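Local coordinates for hydrazine synthase alpha subunit (PDB 5C2V), which condenses hydroxylamine with ammonia to yield hydrazine, the second half-reaction of the hydrazine synthase complex of an anammox bacterium, at residues N224-F229 against S242-N247; I432-T437 against I572-L577; Q199-H204 against I397-A402; S339-P344 against Y389-P394. All coordinates share one frame; numbering follows the deposited sequence.

Contact 1 of 4, residues N224-F229 against S242-N247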
loop_
_atom_site.group_PDB
_atom_site.type_symbol
_atom_site.label_atom_id
_atom_site.label_comp_id
_atom_site.label_asym_id
_atom_site.label_seq_id
_atom_site.Cartn_x
_atom_site.Cartn_y
_atom_site.Cartn_z
ATOM N N ASN D 224 -23.099 -13.258 -2.448
ATOM C CA ASN D 224 -22.227 -12.077 -2.530
ATOM C C ASN D 224 -22.830 -10.918 -3.332
ATOM O O ASN D 224 -23.401 -11.121 -4.404
ATOM C CB ASN D 224 -20.880 -12.468 -3.152
ATOM C CG ASN D 224 -19.825 -11.374 -3.029
ATOM O OD1 ASN D 224 -20.109 -10.257 -2.599
ATOM N ND2 ASN D 224 -18.598 -11.695 -3.429
ATOM N N LEU D 225 -22.697 -9.706 -2.796
ATOM C CA LEU D 225 -23.238 -8.505 -3.433
ATOM C C LEU D 225 -22.416 -8.073 -4.644
ATOM O O LEU D 225 -22.866 -7.257 -5.450
ATOM C CB LEU D 225 -23.324 -7.356 -2.426
ATOM C CG LEU D 225 -24.564 -7.356 -1.530
ATOM C CD1 LEU D 225 -24.557 -6.167 -0.584
ATOM C CD2 LEU D 225 -25.824 -7.354 -2.379
ATOM N N SER D 226 -21.211 -8.617 -4.764
ATOM C CA SER D 226 -20.419 -8.437 -5.973
ATOM C C SER D 226 -20.295 -9.776 -6.685
ATOM O O SER D 226 -20.798 -10.790 -6.204
ATOM C CB SER D 226 -19.040 -7.856 -5.653
ATOM O OG SER D 226 -19.129 -6.472 -5.357
ATOM N N SER D 227 -19.616 -9.779 -7.825
ATOM C CA SER D 227 -19.636 -10.934 -8.715
ATOM C C SER D 227 -18.794 -12.117 -8.239
ATOM O O SER D 227 -17.608 -11.975 -7.944
ATOM C CB SER D 227 -19.174 -10.517 -10.111
ATOM O OG SER D 227 -20.081 -9.597 -10.694
ATOM N N ASN D 228 -19.431 -13.281 -8.168
ATOM C CA ASN D 228 -18.728 -14.552 -8.030
ATOM C C ASN D 228 -18.741 -15.264 -9.375
ATOM O O ASN D 228 -19.792 -15.377 -10.007
ATOM C CB ASN D 228 -19.369 -15.430 -6.954
ATOM C CG ASN D 228 -19.059 -14.954 -5.551
ATOM O OD1 ASN D 228 -18.038 -14.313 -5.313
ATOM N ND2 ASN D 228 -19.938 -15.277 -4.609
ATOM N N PHE D 229 -17.584 -15.737 -9.823
ATOM C CA PHE D 229 -17.490 -16.270 -11.177
ATOM C C PHE D 229 -16.396 -17.313 -11.372
ATOM O O PHE D 229 -15.627 -17.608 -10.457
ATOM C CB PHE D 229 -17.273 -15.120 -12.163
ATOM C CG PHE D 229 -16.043 -14.298 -11.880
ATOM C CD1 PHE D 229 -16.084 -13.253 -10.970
ATOM C CD2 PHE D 229 -14.851 -14.562 -12.534
ATOM C CE1 PHE D 229 -14.958 -12.494 -10.712
ATOM C CE2 PHE D 229 -13.721 -13.807 -12.280
ATOM C CZ PHE D 229 -13.776 -12.771 -11.368
ATOM N N SER D 242 -13.612 -17.442 -8.282
ATOM C CA SER D 242 -13.140 -16.095 -7.988
ATOM C C SER D 242 -14.245 -15.272 -7.341
ATOM O O SER D 242 -15.404 -15.336 -7.752
ATOM C CB SER D 242 -12.649 -15.404 -9.262
ATOM O OG SER D 242 -11.608 -16.139 -9.879
ATOM N N SER D 243 -13.879 -14.497 -6.327
ATOM C CA SER D 243 -14.840 -13.688 -5.595
ATOM C C SER D 243 -14.373 -12.244 -5.496
ATOM O O SER D 243 -13.222 -11.976 -5.153
ATOM C CB SER D 243 -15.068 -14.263 -4.196
ATOM O OG SER D 243 -16.077 -13.546 -3.506
ATOM N N VAL D 244 -15.268 -11.312 -5.794
ATOM C CA VAL D 244 -14.936 -9.904 -5.675
ATOM C C VAL D 244 -15.346 -9.404 -4.301
ATOM O O VAL D 244 -16.537 -9.299 -4.006
ATOM C CB VAL D 244 -15.634 -9.060 -6.761
ATOM C CG1 VAL D 244 -15.342 -7.580 -6.557
ATOM C CG2 VAL D 244 -15.203 -9.511 -8.147
ATOM N N GLN D 245 -14.368 -9.091 -3.457
ATOM C CA GLN D 245 -14.700 -8.507 -2.170
ATOM C C GLN D 245 -14.447 -7.009 -2.254
ATOM O O GLN D 245 -13.308 -6.538 -2.148
ATOM C CB GLN D 245 -13.869 -9.152 -1.059
ATOM C CG GLN D 245 -13.962 -10.674 -1.024
ATOM C CD GLN D 245 -15.302 -11.169 -0.514
ATOM O OE1 GLN D 245 -15.860 -10.619 0.435
ATOM N NE2 GLN D 245 -15.830 -12.209 -1.150
ATOM N N ALA D 246 -15.538 -6.280 -2.470
ATOM C CA ALA D 246 -15.535 -4.827 -2.578
ATOM C C ALA D 246 -16.126 -4.084 -1.379
ATOM O O ALA D 246 -16.187 -2.855 -1.406
ATOM C CB ALA D 246 -16.265 -4.411 -3.849
ATOM N N ASN D 247 -16.572 -4.806 -0.351
ATOM C CA ASN D 247 -17.491 -4.226 0.637
ATOM C C ASN D 247 -16.971 -2.936 1.260
ATOM O O ASN D 247 -15.915 -2.913 1.882
ATOM C CB ASN D 247 -17.788 -5.242 1.748
ATOM C CG ASN D 247 -18.804 -4.728 2.763
ATOM O OD1 ASN D 247 -19.512 -3.751 2.516
ATOM N ND2 ASN D 247 -18.876 -5.390 3.913
#
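Residues Asn224-Phe229 and Ser242-Asn247 meet as the open end of an antiparallel beta hairpin, strands 228-233 and 239-245. These are the first two strands of a four-stranded antiparallel sheet, a blade of the six-bladed beta-propeller. Phe229 and Ser242 form a hydrogen-bonded pair, in which Phe229 N reaches Ser242 O at 3.0 Å and Ser242 N answers to Phe229 O. The next pair, Asn228 and Ser243, is non-hydrogen-bonded, and beyond it Val244 N still finds Ser227 O at 3.2 Å as the chains begin to part.

Side-chain amides take over from there. Asn224 spends both N-H groups of ND2 close to its own amide plane: one goes to Val244 O at 3.2 Å, the other to Asn228 OD1 at 3.3 Å. Its OD1 meanwhile accepts from Ser226 N from above the carbonyl plane, closing an Asx turn that fixes the amide. Asn228 OD1 is gripped a second time by Ser243 OG, 2.8 Å away and in the carbonyl plane, which leaves this buried oxygen with two donors. Gln245 starts off away from the other segment, but its chain bends at chi2 and brings NE2 back to a weak bond with Ser243 OG; its OE1 bonds to Thr544 OG1, and the side chain lies about 5 Å from a heme c.

Phe229 and Ser242 share the other face of the sheet. With chi1 at 58°, the phenyl group lies back across the partner strand. Ser242 CB sits over one ring face, 3.8 Å from the Phe229 centroid, in a CH-pi contact, while Val244 CG2 meets the ring edge 3.9 Å from Phe229 CE1.

Contact 2 of 4, residues I432-T437 against I572-L577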
loop_
_atom_site.group_PDB
_atom_site.type_symbol
_atom_site.label_atom_id
_atom_site.label_comp_id
_atom_site.label_asym_id
_atom_site.label_seq_id
_atom_site.Cartn_x
_atom_site.Cartn_y
_atom_site.Cartn_z
ATOM N N ILE D 432 -21.726 -19.023 15.021
ATOM C CA ILE D 432 -21.073 -18.952 16.318
ATOM C C ILE D 432 -19.567 -18.689 16.201
ATOM O O ILE D 432 -18.861 -19.309 15.393
ATOM C CB ILE D 432 -21.310 -20.252 17.124
ATOM C CG1 ILE D 432 -20.471 -20.270 18.403
ATOM C CG2 ILE D 432 -21.018 -21.476 16.271
ATOM C CD1 ILE D 432 -20.701 -21.492 19.264
ATOM N N CYS D 433 -19.094 -17.751 17.015
ATOM C CA CYS D 433 -17.674 -17.466 17.148
ATOM C C CYS D 433 -17.225 -17.815 18.562
ATOM O O CYS D 433 -17.843 -17.388 19.540
ATOM C CB CYS D 433 -17.380 -15.998 16.838
ATOM S SG CYS D 433 -15.625 -15.565 16.881
ATOM N N PHE D 434 -16.152 -18.590 18.662
ATOM C CA PHE D 434 -15.675 -19.072 19.953
ATOM C C PHE D 434 -14.993 -17.968 20.757
ATOM O O PHE D 434 -15.177 -17.874 21.968
ATOM C CB PHE D 434 -14.726 -20.253 19.751
ATOM C CG PHE D 434 -15.341 -21.396 18.996
ATOM C CD1 PHE D 434 -16.620 -21.835 19.300
ATOM C CD2 PHE D 434 -14.650 -22.022 17.972
ATOM C CE1 PHE D 434 -17.194 -22.883 18.604
ATOM C CE2 PHE D 434 -15.220 -23.069 17.270
ATOM C CZ PHE D 434 -16.492 -23.500 17.588
ATOM N N ASP D 435 -14.192 -17.145 20.088
ATOM C CA ASP D 435 -13.606 -15.975 20.734
ATOM C C ASP D 435 -13.679 -14.757 19.816
ATOM O O ASP D 435 -13.070 -14.743 18.752
ATOM C CB ASP D 435 -12.158 -16.257 21.136
ATOM C CG ASP D 435 -11.594 -15.201 22.063
ATOM O OD1 ASP D 435 -12.382 -14.389 22.591
ATOM O OD2 ASP D 435 -10.363 -15.187 22.270
ATOM N N THR D 436 -14.406 -13.727 20.234
ATOM C CA THR D 436 -14.581 -12.545 19.394
ATOM C C THR D 436 -13.425 -11.561 19.544
ATOM O O THR D 436 -13.269 -10.648 18.734
ATOM C CB THR D 436 -15.903 -11.818 19.707
ATOM O OG1 THR D 436 -16.073 -11.717 21.126
ATOM C CG2 THR D 436 -17.079 -12.578 19.118
ATOM N N THR D 437 -12.616 -11.756 20.580
ATOM C CA THR D 437 -11.478 -10.882 20.839
ATOM C C THR D 437 -10.197 -11.444 20.232
ATOM O O THR D 437 -9.131 -10.836 20.333
ATOM C CB THR D 437 -11.267 -10.669 22.349
ATOM O OG1 THR D 437 -10.709 -11.856 22.927
ATOM C CG2 THR D 437 -12.586 -10.342 23.032
ATOM N N ILE D 572 -10.918 -24.652 21.928
ATOM C CA ILE D 572 -11.569 -23.667 22.778
ATOM C C ILE D 572 -12.866 -24.228 23.331
ATOM O O ILE D 572 -13.713 -24.716 22.584
ATOM C CB ILE D 572 -11.875 -22.357 22.013
ATOM C CG1 ILE D 572 -10.592 -21.723 21.470
ATOM C CG2 ILE D 572 -12.609 -21.371 22.908
ATOM C CD1 ILE D 572 -10.819 -20.413 20.748
ATOM N N HIS D 573 -13.021 -24.155 24.646
ATOM C CA HIS D 573 -14.252 -24.588 25.279
ATOM C C HIS D 573 -15.071 -23.341 25.582
ATOM O O HIS D 573 -14.740 -22.571 26.483
ATOM C CB HIS D 573 -13.949 -25.390 26.543
ATOM C CG HIS D 573 -15.144 -26.049 27.155
ATOM N ND1 HIS D 573 -15.066 -26.816 28.295
ATOM C CD2 HIS D 573 -16.449 -26.056 26.785
ATOM C CE1 HIS D 573 -16.268 -27.269 28.605
ATOM N NE2 HIS D 573 -17.124 -26.822 27.705
ATOM N N ALA D 574 -16.147 -23.155 24.827
ATOM C CA ALA D 574 -16.861 -21.886 24.820
ATOM C C ALA D 574 -18.219 -21.977 25.499
ATOM O O ALA D 574 -18.883 -23.012 25.450
ATOM C CB ALA D 574 -17.022 -21.389 23.389
ATOM N N LYS D 575 -18.625 -20.878 26.126
ATOM C CA LYS D 575 -19.920 -20.803 26.787
ATOM C C LYS D 575 -21.062 -20.825 25.777
ATOM O O LYS D 575 -22.150 -21.319 26.068
ATOM C CB LYS D 575 -20.014 -19.540 27.646
ATOM C CG LYS D 575 -19.083 -19.519 28.847
ATOM C CD LYS D 575 -19.402 -18.338 29.753
ATOM C CE LYS D 575 -18.528 -18.333 30.996
ATOM N NZ LYS D 575 -18.908 -17.236 31.928
ATOM N N ALA D 576 -20.804 -20.285 24.589
ATOM C CA ALA D 576 -21.824 -20.179 23.551
ATOM C C ALA D 576 -22.252 -21.547 23.028
ATOM O O ALA D 576 -23.379 -21.716 22.563
ATOM C CB ALA D 576 -21.320 -19.315 22.406
ATOM N N LEU D 577 -21.345 -22.517 23.114
ATOM C CA LEU D 577 -21.607 -23.876 22.648
ATOM C C LEU D 577 -22.824 -24.489 23.335
ATOM O O LEU D 577 -23.513 -25.332 22.761
ATOM C CB LEU D 577 -20.377 -24.760 22.879
ATOM C CG LEU D 577 -20.451 -26.212 22.402
ATOM C CD1 LEU D 577 -20.665 -26.278 20.898
ATOM C CD2 LEU D 577 -19.196 -26.972 22.802
#
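Ile432 extends away from its strand because CG1 lies anti to the backbone N (chi1 172°) and CD1 continues the zigzag (chi2 178°), and this carries the terminal methyl to Ala576. In Phe434 the backbone itself aims CB at Ile572, while a first torsion of -57°, with CG trans to the carbonyl carbon, places the ring and brings its CD1 near Ala574. Contact is wholly apolar, methyl groups of the loop set against Ile432 and Phe434. Ile432 CD1 stands 3.9 Å from Ala576 CB. Two branches of Ile572 close on one atom, its CG2 and its CD1 each coming to 4.0 Å from Phe434 CB. Between these points Ala574 CB approaches Phe434 CD1 obliquely at 4.1 Å. No hydrogen bond links the two segments.

Ile432 also lines the pocket of the covalently attached heme c, so the loop packs behind a residue of that pocket. Loop residues have other ties too: Ala576 N bonds to Ser516 OG, and His573 stacks on Trp214 of the beta subunit while meeting Tyr239 of the gamma subunit edge-to-face. Within its sheet, strand 428-433 runs between strand 517-522, antiparallel to it, and strand 553-556, parallel to it.

Contact 3 of 4, residues Q199-H204 against I397-A402; sequences QRITGH and INTFTA
Residues Ile201 and Thr202 lie near the end of the helix that begins at 196, and they face a loop, Ile397-Ala402, that leads into the weakly bonded strand 401-403. The backbones stay well apart: the CA atoms of Thr202 and Ala402 come to 6.5 Å, those of Ile201 and Asn398 only to 8.1 Å. Gly203 leaves helical angles with a positive phi of 106°, a conformation that suits glycine.

Methyl groups bridge the gap. Thr399 CG2 is the shared point, 4.1 Å from Thr202 CG2 and 4.2 Å from Ile201 CG2, with the Ile201 side chain crossing that of Thr399 at about a right angle. The turn at the helix end is an ST turn, in which Thr202 OG1 accepts from His204 N at 3.2 Å; the same hydroxyl bonds to Ile198 O within the helix. With chi1 near 62° its oxygen is thus kept for the turn and its methyl is left to face Thr399. The helix itself connects strands 186-191 and 209-211 of a large antiparallel sheet.

Within 397-402, Thr399 OG1 donates to Thr401 O at 2.9 Å, in the carbonyl plane and on a lone pair, which fixes which way the Thr399 methyl faces; the hydroxyl also has a weak bond to Asp265 OD2. Ala402 adds a backbone bond to Ser207. On the outer side the gamma subunit lies close: Arg200 makes a salt bridge with its Glu28, and Asn398 OD1 bonds to its Asn138.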
loop_
_atom_site.group_PDB
_atom_site.type_symbol
_atom_site.label_atom_id
_atom_site.label_comp_id
_atom_site.label_asym_id
_atom_site.label_seq_id
_atom_site.Cartn_x
_atom_site.Cartn_y
_atom_site.Cartn_z
ATOM N N GLN D 199 -33.734 -34.926 -5.202
ATOM C CA GLN D 199 -34.692 -35.804 -4.540
ATOM C C GLN D 199 -34.056 -37.156 -4.239
ATOM O O GLN D 199 -34.424 -37.829 -3.279
ATOM C CB GLN D 199 -35.945 -35.983 -5.399
ATOM C CG GLN D 199 -37.107 -36.628 -4.664
ATOM C CD GLN D 199 -38.370 -36.691 -5.499
ATOM O OE1 GLN D 199 -38.343 -36.470 -6.710
ATOM N NE2 GLN D 199 -39.488 -36.991 -4.852
ATOM N N ARG D 200 -33.097 -37.548 -5.068
ATOM C CA ARG D 200 -32.368 -38.786 -4.853
ATOM C C ARG D 200 -31.458 -38.631 -3.646
ATOM O O ARG D 200 -31.425 -39.491 -2.767
ATOM C CB ARG D 200 -31.564 -39.170 -6.100
ATOM C CG ARG D 200 -30.366 -40.075 -5.828
ATOM C CD ARG D 200 -29.892 -40.774 -7.097
ATOM N NE ARG D 200 -28.578 -41.394 -6.935
ATOM C CZ ARG D 200 -28.359 -42.541 -6.299
ATOM N NH1 ARG D 200 -29.367 -43.203 -5.749
ATOM N NH2 ARG D 200 -27.127 -43.024 -6.208
ATOM N N ILE D 201 -30.723 -37.524 -3.608
ATOM C CA ILE D 201 -29.807 -37.262 -2.504
ATOM C C ILE D 201 -30.515 -36.880 -1.198
ATOM O O ILE D 201 -30.318 -37.526 -0.169
ATOM C CB ILE D 201 -28.815 -36.141 -2.871
ATOM C CG1 ILE D 201 -28.062 -36.496 -4.156
ATOM C CG2 ILE D 201 -27.843 -35.894 -1.729
ATOM C CD1 ILE D 201 -27.078 -35.435 -4.608
ATOM N N THR D 202 -31.329 -35.828 -1.243
ATOM C CA THR D 202 -32.005 -35.317 -0.048
ATOM C C THR D 202 -33.305 -36.039 0.310
ATOM O O THR D 202 -33.601 -36.251 1.486
ATOM C CB THR D 202 -32.316 -33.813 -0.187
ATOM O OG1 THR D 202 -33.205 -33.606 -1.292
ATOM C CG2 THR D 202 -31.037 -33.019 -0.405
ATOM N N GLY D 203 -34.077 -36.417 -0.704
ATOM C CA GLY D 203 -35.406 -36.961 -0.483
ATOM C C GLY D 203 -36.513 -35.983 -0.836
ATOM O O GLY D 203 -37.688 -36.233 -0.563
ATOM N N HIS D 204 -36.131 -34.863 -1.444
ATOM C CA HIS D 204 -37.086 -33.862 -1.911
ATOM C C HIS D 204 -36.517 -33.144 -3.129
ATOM O O HIS D 204 -35.305 -32.960 -3.231
ATOM C CB HIS D 204 -37.407 -32.859 -0.799
ATOM C CG HIS D 204 -38.591 -31.986 -1.090
ATOM N ND1 HIS D 204 -38.576 -31.008 -2.061
ATOM C CD2 HIS D 204 -39.821 -31.938 -0.526
ATOM C CE1 HIS D 204 -39.749 -30.400 -2.088
ATOM N NE2 HIS D 204 -40.522 -30.945 -1.166
ATOM N N ILE D 397 -20.003 -34.075 -1.876
ATOM C CA ILE D 397 -20.214 -33.838 -0.454
ATOM C C ILE D 397 -21.701 -33.800 -0.113
ATOM O O ILE D 397 -22.512 -33.296 -0.890
ATOM C CB ILE D 397 -19.546 -32.518 -0.010
ATOM C CG1 ILE D 397 -18.118 -32.434 -0.556
ATOM C CG2 ILE D 397 -19.547 -32.389 1.507
ATOM C CD1 ILE D 397 -17.218 -33.562 -0.099
ATOM N N ASN D 398 -22.051 -34.343 1.049
ATOM C CA ASN D 398 -23.435 -34.369 1.506
ATOM C C ASN D 398 -24.001 -32.975 1.761
ATOM O O ASN D 398 -23.394 -32.170 2.468
ATOM C CB ASN D 398 -23.554 -35.211 2.779
ATOM C CG ASN D 398 -23.232 -36.673 2.543
ATOM O OD1 ASN D 398 -24.106 -37.462 2.186
ATOM N ND2 ASN D 398 -21.972 -37.042 2.745
ATOM N N THR D 399 -25.165 -32.698 1.183
ATOM C CA THR D 399 -25.828 -31.413 1.372
ATOM C C THR D 399 -26.976 -31.512 2.373
ATOM O O THR D 399 -27.804 -32.419 2.307
ATOM C CB THR D 399 -26.370 -30.852 0.044
ATOM O OG1 THR D 399 -27.257 -29.759 0.315
ATOM C CG2 THR D 399 -27.122 -31.927 -0.727
ATOM N N PHE D 400 -27.000 -30.578 3.317
ATOM C CA PHE D 400 -28.059 -30.525 4.316
ATOM C C PHE D 400 -29.162 -29.528 3.958
ATOM O O PHE D 400 -30.043 -29.251 4.770
ATOM C CB PHE D 400 -27.464 -30.223 5.691
ATOM C CG PHE D 400 -26.771 -31.405 6.307
ATOM C CD1 PHE D 400 -25.458 -31.708 5.983
ATOM C CD2 PHE D 400 -27.449 -32.236 7.183
ATOM C CE1 PHE D 400 -24.828 -32.807 6.540
ATOM C CE2 PHE D 400 -26.825 -33.335 7.743
ATOM C CZ PHE D 400 -25.514 -33.622 7.421
ATOM N N THR D 401 -29.092 -28.964 2.756
ATOM C CA THR D 401 -30.168 -28.104 2.272
ATOM C C THR D 401 -30.739 -28.580 0.935
ATOM O O THR D 401 -30.007 -29.009 0.041
ATOM C CB THR D 401 -29.708 -26.636 2.122
ATOM O OG1 THR D 401 -30.758 -25.864 1.525
ATOM C CG2 THR D 401 -28.459 -26.541 1.256
ATOM N N ALA D 402 -32.061 -28.504 0.821
ATOM C CA ALA D 402 -32.781 -28.850 -0.399
ATOM C C ALA D 402 -32.951 -27.618 -1.287
ATOM O O ALA D 402 -33.708 -27.638 -2.257
ATOM C CB ALA D 402 -34.127 -29.477 -0.075
#

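Contact 4 of 4, residues S339-P344 against Y389-P394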
loop_
_atom_site.group_PDB
_atom_site.type_symbol
_atom_site.label_atom_id
_atom_site.label_comp_id
_atom_site.label_asym_id
_atom_site.label_seq_id
_atom_site.Cartn_x
_atom_site.Cartn_y
_atom_site.Cartn_z
ATOM N N SER D 339 -7.148 -18.029 -20.298
ATOM C CA SER D 339 -7.738 -19.367 -20.354
ATOM C C SER D 339 -6.728 -20.519 -20.345
ATOM O O SER D 339 -6.619 -21.252 -21.327
ATOM C CB SER D 339 -8.620 -19.482 -21.598
ATOM O OG SER D 339 -9.551 -18.415 -21.662
ATOM N N PRO D 340 -5.988 -20.683 -19.236
ATOM C CA PRO D 340 -5.061 -21.817 -19.141
ATOM C C PRO D 340 -5.793 -23.128 -18.862
ATOM O O PRO D 340 -6.778 -23.123 -18.124
ATOM C CB PRO D 340 -4.161 -21.427 -17.969
ATOM C CG PRO D 340 -5.048 -20.609 -17.092
ATOM C CD PRO D 340 -5.981 -19.861 -18.012
ATOM N N TYR D 341 -5.327 -24.231 -19.442
ATOM C CA TYR D 341 -5.959 -25.527 -19.209
ATOM C C TYR D 341 -4.956 -26.649 -18.941
ATOM O O TYR D 341 -4.459 -27.275 -19.877
ATOM C CB TYR D 341 -6.852 -25.914 -20.386
ATOM C CG TYR D 341 -7.963 -26.848 -19.972
ATOM C CD1 TYR D 341 -7.748 -28.216 -19.878
ATOM C CD2 TYR D 341 -9.221 -26.358 -19.648
ATOM C CE1 TYR D 341 -8.757 -29.071 -19.488
ATOM C CE2 TYR D 341 -10.237 -27.204 -19.256
ATOM C CZ TYR D 341 -9.999 -28.559 -19.178
ATOM O OH TYR D 341 -11.009 -29.402 -18.789
ATOM N N PRO D 342 -4.647 -26.897 -17.659
ATOM C CA PRO D 342 -3.717 -27.965 -17.271
ATOM C C PRO D 342 -4.210 -29.353 -17.681
ATOM O O PRO D 342 -5.415 -29.611 -17.671
ATOM C CB PRO D 342 -3.654 -27.849 -15.741
ATOM C CG PRO D 342 -4.255 -26.516 -15.411
ATOM C CD PRO D 342 -5.248 -26.238 -16.487
ATOM N N LEU D 343 -3.279 -30.236 -18.033
ATOM C CA LEU D 343 -3.613 -31.615 -18.375
ATOM C C LEU D 343 -3.016 -32.581 -17.356
ATOM O O LEU D 343 -1.984 -32.290 -16.753
ATOM C CB LEU D 343 -3.112 -31.964 -19.781
ATOM C CG LEU D 343 -3.915 -31.471 -20.987
ATOM C CD1 LEU D 343 -3.269 -31.944 -22.282
ATOM C CD2 LEU D 343 -5.357 -31.944 -20.904
ATOM N N PRO D 344 -3.668 -33.740 -17.162
ATOM C CA PRO D 344 -3.165 -34.823 -16.305
ATOM C C PRO D 344 -1.806 -35.358 -16.757
ATOM O O PRO D 344 -1.138 -36.065 -16.003
ATOM C CB PRO D 344 -4.246 -35.898 -16.436
ATOM C CG PRO D 344 -5.485 -35.136 -16.735
ATOM C CD PRO D 344 -5.047 -34.000 -17.614
ATOM N N TYR D 389 -11.229 -35.541 -23.376
ATOM C CA TYR D 389 -10.637 -36.683 -22.685
ATOM C C TYR D 389 -11.540 -37.086 -21.530
ATOM O O TYR D 389 -12.410 -36.318 -21.116
ATOM C CB TYR D 389 -9.226 -36.367 -22.169
ATOM C CG TYR D 389 -9.164 -35.347 -21.051
ATOM C CD1 TYR D 389 -9.141 -33.986 -21.325
ATOM C CD2 TYR D 389 -9.107 -35.747 -19.721
ATOM C CE1 TYR D 389 -9.074 -33.052 -20.304
ATOM C CE2 TYR D 389 -9.037 -34.823 -18.697
ATOM C CZ TYR D 389 -9.025 -33.477 -18.993
ATOM O OH TYR D 389 -8.958 -32.556 -17.972
ATOM N N VAL D 390 -11.332 -38.288 -21.008
ATOM C CA VAL D 390 -12.147 -38.775 -19.904
ATOM C C VAL D 390 -11.662 -38.191 -18.582
ATOM O O VAL D 390 -10.511 -38.385 -18.189
ATOM C CB VAL D 390 -12.134 -40.312 -19.825
ATOM C CG1 VAL D 390 -12.997 -40.788 -18.667
ATOM C CG2 VAL D 390 -12.616 -40.911 -21.137
ATOM N N LYS D 391 -12.549 -37.473 -17.902
ATOM C CA LYS D 391 -12.207 -36.830 -16.641
ATOM C C LYS D 391 -12.651 -37.662 -15.448
ATOM O O LYS D 391 -13.784 -38.142 -15.403
ATOM C CB LYS D 391 -12.838 -35.441 -16.557
ATOM C CG LYS D 391 -12.288 -34.448 -17.555
ATOM C CD LYS D 391 -13.012 -33.123 -17.451
ATOM C CE LYS D 391 -12.442 -32.117 -18.424
ATOM N NZ LYS D 391 -13.187 -30.830 -18.372
ATOM N N TYR D 392 -11.755 -37.829 -14.483
ATOM C CA TYR D 392 -12.102 -38.507 -13.244
ATOM C C TYR D 392 -13.082 -37.646 -12.459
ATOM O O TYR D 392 -13.048 -36.418 -12.546
ATOM C CB TYR D 392 -10.855 -38.800 -12.411
ATOM C CG TYR D 392 -11.088 -39.809 -11.311
ATOM C CD1 TYR D 392 -11.180 -41.165 -11.597
ATOM C CD2 TYR D 392 -11.217 -39.409 -9.988
ATOM C CE1 TYR D 392 -11.394 -42.094 -10.599
ATOM C CE2 TYR D 392 -11.431 -40.331 -8.981
ATOM C CZ TYR D 392 -11.518 -41.672 -9.292
ATOM O OH TYR D 392 -11.731 -42.594 -8.293
ATOM N N LYS D 393 -13.961 -38.289 -11.699
ATOM C CA LYS D 393 -14.980 -37.564 -10.952
ATOM C C LYS D 393 -14.543 -37.283 -9.520
ATOM O O LYS D 393 -14.102 -38.188 -8.810
ATOM C CB LYS D 393 -16.296 -38.343 -10.949
ATOM C CG LYS D 393 -16.990 -38.384 -12.299
ATOM C CD LYS D 393 -18.201 -39.301 -12.265
ATOM C CE LYS D 393 -18.847 -39.415 -13.635
ATOM N NZ LYS D 393 -20.289 -39.780 -13.541
ATOM N N PRO D 394 -14.656 -36.017 -9.095
ATOM C CA PRO D 394 -14.363 -35.622 -7.714
ATOM C C PRO D 394 -15.437 -36.112 -6.751
ATOM O O PRO D 394 -16.551 -36.420 -7.173
ATOM C CB PRO D 394 -14.346 -34.088 -7.776
ATOM C CG PRO D 394 -14.234 -33.749 -9.231
ATOM C CD PRO D 394 -14.941 -34.852 -9.947
#
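Tyr341 and Lys391 reach toward each other from opposite directions and join in one hydrogen bond, Lys391 NZ to Tyr341 OH at 2.6 Å. The amino group approaches at the edge of the phenol ring, in its plane. Tyr389 packs beside this pair: its OH lies 3.8 Å from Tyr341 CE1 and near the plane of that ring, so the two aromatic groups meet along their rims. Leu343 CD2 and Pro344 CG then approach the Tyr389 ring on its two ortho-to-hydroxyl carbons, the leucine methyl 3.9 Å from Tyr389 CE1 and the proline carbon 4.1 Å from Tyr389 CE2, both obliquely.

Torsions set up this meeting. Tyr389 CG sits between the backbone N and the carbonyl carbon (chi1 68°), which sends the ring toward the opposite segment, whereas Lys391 is fully extended beyond CG and so spans the distance to the phenol. A weak bond from Lys391 NZ to Thr84 OG1 gives the ammonium group a second partner.

Further out, Tyr341 and Leu343 lean on Pro387, and Tyr341 also touches Lys290. The backbone of Tyr341 pairs with Leu349 in its own sheet, that of Lys391 with Trp86. Residues 339-344 thus run off the first strand of one four-stranded sheet, while 389-394 leave strand 381-387, which pairs with strand 31-37 near the N-terminus. Such pairing of late and early strands is the Velcro closure typical of beta-propellers.

Along the chain, contact 1 lies within the span bracketed by contact 3, as does contact 4 after it, while contact 2 follows all three. They are well dispersed: centres lie 26 to 30 Å apart, except contacts 2 and 4, at 41 Å. Contact 1 is local to one propeller sheet, whereas contact 4 spans two, between strand 336-342 and the loop after 381-387. That loop continues into residues 397-402, so contacts 3 and 4 adjoin in sequence. Contact 2 probably belongs to the middle domain. Contacts 1 and 2 flank one heme c: Gln245 of contact 1 is about 5 Å from it, and Ile432 of contact 2 belongs to its pocket.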